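Local coordinates for protein glycerol trinitrate reductase (Agrobacterium tumefaciens, PDB 5EPD) that is an old yellow enzyme-family reductase that probably uses FMN and a nicotinamide cofactor, and is named for reducing glycerol trinitrate, at residues Thr25-Thr30 with Asn39-Ala44. Sequence-based numbering, arbitrary orientation.
Sequences TLFQPT and NRIVMA
Leu26 and Arg40 join a type I beta turn, Thr25 to Gln28, to the start of strand 41-43, the first strand of the eight-stranded TIM barrel. One backbone hydrogen bond links the two segments: Arg40 N gives to Leu26 O at 2.8 Å, with an N-H...O angle of 159°. Beside it, Asn39 CA makes a CA-H...O contact of 3.4 Å with Gln28 O.

Asn39 opens an Asx turn within its own segment. Its CG sits between the backbone N and the carbonyl carbon (chi1 57°), which lets OD1 reach forward to accept from Ile41 N. Asn39 ND2 donates to Ser70 O, so the side-chain amide is gripped at both ends.

The apolar contacts centre on Ile41. Leu26 crosses it at about a right angle, with CD2 3.6 Å from Ile41 CG1. Ile41 CD1 approaches the Phe27 ring obliquely and lies 3.7 Å from CE1. Leu26 also packs on helix 319-327, and Phe27 and Ile41 on helix 346-352.

Arg40 runs extended from CG to NE across Thr30. The methyl CG2 of Thr30 touches Arg40 CG at 3.5 Å. Arg40 NH1 donates to Asp332 O, just before strand 333-336, while the contact buries Arg40 NE, which has no hydrogen-bond partner in the model. Thr30 OG1 lies 3.9 Å above one face of the Arg40 guanidinium plane, offset toward its rim.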
loop_
_atom_site.group_PDB
_atom_site.type_symbol
_atom_site.label_atom_id
_atom_site.label_comp_id
_atom_site.label_asym_id
_atom_site.label_seq_id
_atom_site.Cartn_x
_atom_site.Cartn_y
_atom_site.Cartn_z
ATOM N N THR A 25 5.913 16.299 17.981
ATOM C CA THR A 25 7.135 15.548 17.550
ATOM C C THR A 25 6.783 14.092 17.134
ATOM O O THR A 25 5.680 13.571 17.412
ATOM C CB THR A 25 8.288 15.632 18.618
ATOM O OG1 THR A 25 9.548 15.900 17.966
ATOM C CG2 THR A 25 8.392 14.348 19.508
ATOM N N LEU A 26 7.751 13.475 16.455
ATOM C CA LEU A 26 7.626 12.151 15.834
ATOM C C LEU A 26 7.115 11.067 16.777
ATOM O O LEU A 26 6.340 10.187 16.392
ATOM C CB LEU A 26 9.002 11.709 15.330
ATOM C CG LEU A 26 9.041 11.184 13.898
ATOM C CD1 LEU A 26 9.297 12.338 12.945
ATOM C CD2 LEU A 26 10.130 10.143 13.738
ATOM N N PHE A 27 7.575 11.141 18.018
ATOM C CA PHE A 27 7.335 10.110 19.015
ATOM C C PHE A 27 6.118 10.304 19.903
ATOM O O PHE A 27 5.840 9.459 20.743
ATOM C CB PHE A 27 8.584 9.956 19.869
ATOM C CG PHE A 27 9.807 9.729 19.060
ATOM C CD1 PHE A 27 9.973 8.531 18.386
ATOM C CD2 PHE A 27 10.762 10.729 18.920
ATOM C CE1 PHE A 27 11.093 8.317 17.607
ATOM C CE2 PHE A 27 11.890 10.519 18.150
ATOM C CZ PHE A 27 12.055 9.310 17.489
ATOM N N GLN A 28 5.359 11.371 19.718
ATOM C CA GLN A 28 4.198 11.551 20.583
ATOM C C GLN A 28 2.913 11.134 19.873
ATOM O O GLN A 28 2.848 11.173 18.641
ATOM C CB GLN A 28 4.129 12.963 21.166
ATOM C CG GLN A 28 4.577 14.099 20.257
ATOM C CD GLN A 28 4.887 15.367 21.041
ATOM O OE1 GLN A 28 5.480 15.310 22.128
ATOM N NE2 GLN A 28 4.484 16.523 20.499
ATOM N N PRO A 29 1.899 10.709 20.650
ATOM C CA PRO A 29 0.704 10.126 20.072
ATOM C C PRO A 29 -0.136 11.116 19.285
ATOM O O PRO A 29 0.031 12.334 19.369
ATOM C CB PRO A 29 -0.102 9.646 21.289
ATOM C CG PRO A 29 0.861 9.635 22.395
ATOM C CD PRO A 29 1.773 10.792 22.108
ATOM N N THR A 30 -1.049 10.576 18.508
ATOM C CA THR A 30 -1.845 11.412 17.657
ATOM C C THR A 30 -3.023 10.566 17.250
ATOM O O THR A 30 -3.117 9.394 17.653
ATOM C CB THR A 30 -1.026 11.947 16.461
ATOM O OG1 THR A 30 -1.898 12.625 15.565
ATOM C CG2 THR A 30 -0.294 10.827 15.728
ATOM N N ASN A 39 2.316 6.999 18.172
ATOM C CA ASN A 39 3.315 7.956 17.676
ATOM C C ASN A 39 3.050 8.216 16.178
ATOM O O ASN A 39 2.092 7.699 15.595
ATOM C CB ASN A 39 4.742 7.431 17.911
ATOM C CG ASN A 39 4.968 6.075 17.264
ATOM O OD1 ASN A 39 4.770 5.917 16.048
ATOM N ND2 ASN A 39 5.339 5.081 18.063
ATOM N N ARG A 40 3.916 9.004 15.566
ATOM C CA ARG A 40 3.682 9.493 14.229
ATOM C C ARG A 40 4.485 8.717 13.193
ATOM O O ARG A 40 4.593 9.132 12.017
ATOM C CB ARG A 40 4.020 10.993 14.167
ATOM C CG ARG A 40 2.986 11.866 14.854
ATOM C CD ARG A 40 3.381 13.328 14.769
ATOM N NE ARG A 40 2.462 14.139 15.559
ATOM C CZ ARG A 40 1.479 14.909 15.073
ATOM N NH1 ARG A 40 1.266 15.036 13.759
ATOM N NH2 ARG A 40 0.705 15.586 15.925
ATOM N N ILE A 41 5.056 7.595 13.621
ATOM C CA ILE A 41 5.854 6.758 12.707
ATOM C C ILE A 41 4.990 5.643 12.082
ATOM O O ILE A 41 4.356 4.824 12.778
ATOM C CB ILE A 41 7.096 6.176 13.408
ATOM C CG1 ILE A 41 7.976 7.307 13.943
ATOM C CG2 ILE A 41 7.891 5.301 12.450
ATOM C CD1 ILE A 41 8.919 6.829 15.024
ATOM N N VAL A 42 4.957 5.632 10.749
ATOM C CA VAL A 42 4.199 4.631 10.013
ATOM C C VAL A 42 5.127 3.613 9.339
ATOM O O VAL A 42 6.165 3.973 8.754
ATOM C CB VAL A 42 3.298 5.326 8.986
ATOM C CG1 VAL A 42 2.487 4.314 8.195
ATOM C CG2 VAL A 42 2.406 6.327 9.716
ATOM N N MET A 43 4.766 2.342 9.468
ATOM C CA MET A 43 5.418 1.293 8.707
ATOM C C MET A 43 4.730 1.195 7.355
ATOM O O MET A 43 3.561 0.825 7.253
ATOM C CB MET A 43 5.353 -0.063 9.425
ATOM C CG MET A 43 5.980 -1.195 8.615
ATOM S SD MET A 43 6.007 -2.702 9.588
ATOM C CE MET A 43 6.382 -3.899 8.313
ATOM N N ALA A 44 5.480 1.504 6.318
ATOM C CA ALA A 44 4.939 1.501 4.982
ATOM C C ALA A 44 4.665 0.067 4.478
ATOM O O ALA A 44 5.229 -0.922 4.999
ATOM C CB ALA A 44 5.907 2.216 4.068
#